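Side-chain contact in maleylacetate reductase (Agrobacterium tumefaciens, PDB 3HL0), which reduces maleylacetate to 3-oxoadipate with NADH, probably in the breakdown of gamma-resorcylate, as a member of the iron-containing alcohol dehydrogenase family: residues A338-D341 and L342-A346. Residues are numbered along the deposited sequence; the frame is centred on the assembly and turned at random.
Sequences AIRD and LLQRA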
loop_
_atom_site.group_PDB
_atom_site.type_symbol
_atom_site.label_atom_id
_atom_site.label_comp_id
_atom_site.label_asym_id
_atom_site.label_seq_id
_atom_site.Cartn_x
_atom_site.Cartn_y
_atom_site.Cartn_z
ATOM N N ALA A 338 -27.174 -3.376 -16.690
ATOM C CA ALA A 338 -27.423 -3.095 -15.292
ATOM C C ALA A 338 -26.097 -3.021 -14.507
ATOM O O ALA A 338 -25.962 -2.185 -13.601
ATOM C CB ALA A 338 -28.377 -4.128 -14.700
ATOM N N ILE A 339 -25.135 -3.841 -14.906
ATOM C CA ILE A 339 -23.774 -3.765 -14.314
ATOM C C ILE A 339 -23.090 -2.469 -14.770
ATOM O O ILE A 339 -22.400 -1.794 -13.984
ATOM C CB ILE A 339 -22.923 -5.007 -14.645
ATOM C CG1 ILE A 339 -23.550 -6.265 -13.986
ATOM C CG2 ILE A 339 -21.478 -4.799 -14.230
ATOM C CD1 ILE A 339 -23.731 -6.170 -12.413
ATOM N N ARG A 340 -23.295 -2.111 -16.031
ATOM C CA ARG A 340 -22.771 -0.820 -16.496
ATOM C C ARG A 340 -23.328 0.366 -15.697
ATOM O O ARG A 340 -22.571 1.290 -15.372
ATOM C CB ARG A 340 -22.987 -0.671 -18.021
ATOM C CG ARG A 340 -22.383 0.617 -18.616
ATOM C CD ARG A 340 -20.856 0.646 -18.488
ATOM N NE ARG A 340 -20.384 1.939 -19.012
ATOM C CZ ARG A 340 -20.378 3.053 -18.323
ATOM N NH1 ARG A 340 -20.757 3.055 -17.036
ATOM N NH2 ARG A 340 -19.953 4.194 -18.902
ATOM N N ASP A 341 -24.628 0.358 -15.378
ATOM C CA ASP A 341 -25.252 1.388 -14.547
ATOM C C ASP A 341 -24.630 1.378 -13.130
ATOM O O ASP A 341 -24.348 2.428 -12.582
ATOM C CB ASP A 341 -26.755 1.136 -14.394
ATOM C CG ASP A 341 -27.558 1.270 -15.701
ATOM O OD1 ASP A 341 -27.070 1.919 -16.636
ATOM O OD2 ASP A 341 -28.718 0.710 -15.738
ATOM N N LEU A 342 -24.476 0.187 -12.555
ATOM C CA LEU A 342 -23.858 0.005 -11.204
ATOM C C LEU A 342 -22.449 0.650 -11.213
ATOM O O LEU A 342 -22.105 1.435 -10.299
ATOM C CB LEU A 342 -23.750 -1.505 -10.881
ATOM C CG LEU A 342 -23.270 -1.933 -9.476
ATOM C CD1 LEU A 342 -23.557 -3.427 -9.317
ATOM C CD2 LEU A 342 -21.775 -1.720 -9.313
ATOM N N LEU A 343 -21.649 0.317 -12.233
ATOM C CA LEU A 343 -20.316 0.916 -12.350
ATOM C C LEU A 343 -20.369 2.436 -12.463
ATOM O O LEU A 343 -19.504 3.120 -11.920
ATOM C CB LEU A 343 -19.565 0.235 -13.503
ATOM C CG LEU A 343 -19.168 -1.201 -13.239
ATOM C CD1 LEU A 343 -18.625 -1.812 -14.557
ATOM C CD2 LEU A 343 -18.147 -1.335 -12.095
ATOM N N GLN A 344 -21.367 2.968 -13.170
ATOM C CA GLN A 344 -21.458 4.406 -13.273
ATOM C C GLN A 344 -21.747 5.052 -11.957
ATOM O O GLN A 344 -21.141 6.047 -11.626
ATOM C CB GLN A 344 -22.529 4.803 -14.289
ATOM C CG GLN A 344 -22.404 6.246 -14.702
ATOM C CD GLN A 344 -21.244 6.480 -15.614
ATOM O OE1 GLN A 344 -20.985 5.676 -16.476
ATOM N NE2 GLN A 344 -20.523 7.578 -15.413
ATOM N N ARG A 345 -22.673 4.468 -11.193
ATOM C CA ARG A 345 -22.945 5.010 -9.856
ATOM C C ARG A 345 -21.704 4.932 -8.939
ATOM O O ARG A 345 -21.442 5.895 -8.192
ATOM C CB ARG A 345 -24.084 4.220 -9.190
ATOM C CG ARG A 345 -25.472 4.269 -9.903
ATOM C CD ARG A 345 -26.024 5.680 -10.098
ATOM N NE ARG A 345 -25.483 6.416 -11.254
ATOM C CZ ARG A 345 -25.846 6.184 -12.519
ATOM N NH1 ARG A 345 -25.351 6.957 -13.514
ATOM N NH2 ARG A 345 -26.723 5.204 -12.785
ATOM N N ALA A 346 -21.025 3.786 -8.960
ATOM C CA ALA A 346 -19.790 3.615 -8.142
ATOM C C ALA A 346 -18.706 4.574 -8.627
ATOM O O ALA A 346 -18.016 5.150 -7.813
ATOM C CB ALA A 346 -19.303 2.187 -8.195
#
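The side-chain carbonyl oxygen of Q344 is gripped by both terminal nitrogens of R340, one helical turn earlier. R340 NH1 makes the main bond to Q344 OE1, 2.7 Å long with an N-H...O angle of 149°; R340 NH2 adds a weak one to the same oxygen at 3.0 Å. OE1 thus sits at the edge of the guanidinium, near its plane, while the amide plane is turned 34° against that of the arginine. The two chains run side by side in the same direction, each with CG anti to the backbone N (chi1 -176° in R340) and each bent at chi2, which brings their ends together. Arginine suits this place because it can serve two acceptors: its NE forms a salt bridge to D317, probably steadying the guanidinium that Q344 uses. Glutamine suits its own, its long amide reaching the arginine with a neutral acceptor.

Further round the helix, R345 folds back so that NH2 comes 3.7 Å from D341 O, which lies over one face of its guanidinium; its NE forms a salt bridge with E348. The buried side is apolar: I339 CD1 meets L342 CD1 at 4.1 Å, and I339 CG2 lies equally far from L343 CD1. Such branched chains suit positions between helices: I339 and L342 touch L239 of helix 239-251, I339 also Y269 of helix 255-271, and L343 M319 of helix 316-323. Underneath, backbone bonds such as L343 N to I339 O, 2.8 Å, hold the turns together. With its i to i+4 polar pair at the partly exposed border against helix 316-323 and its aliphatic side chains buried, 336-348 is an amphipathic alpha-helix of the all-helical C-terminal domain of iron-containing alcohol dehydrogenases.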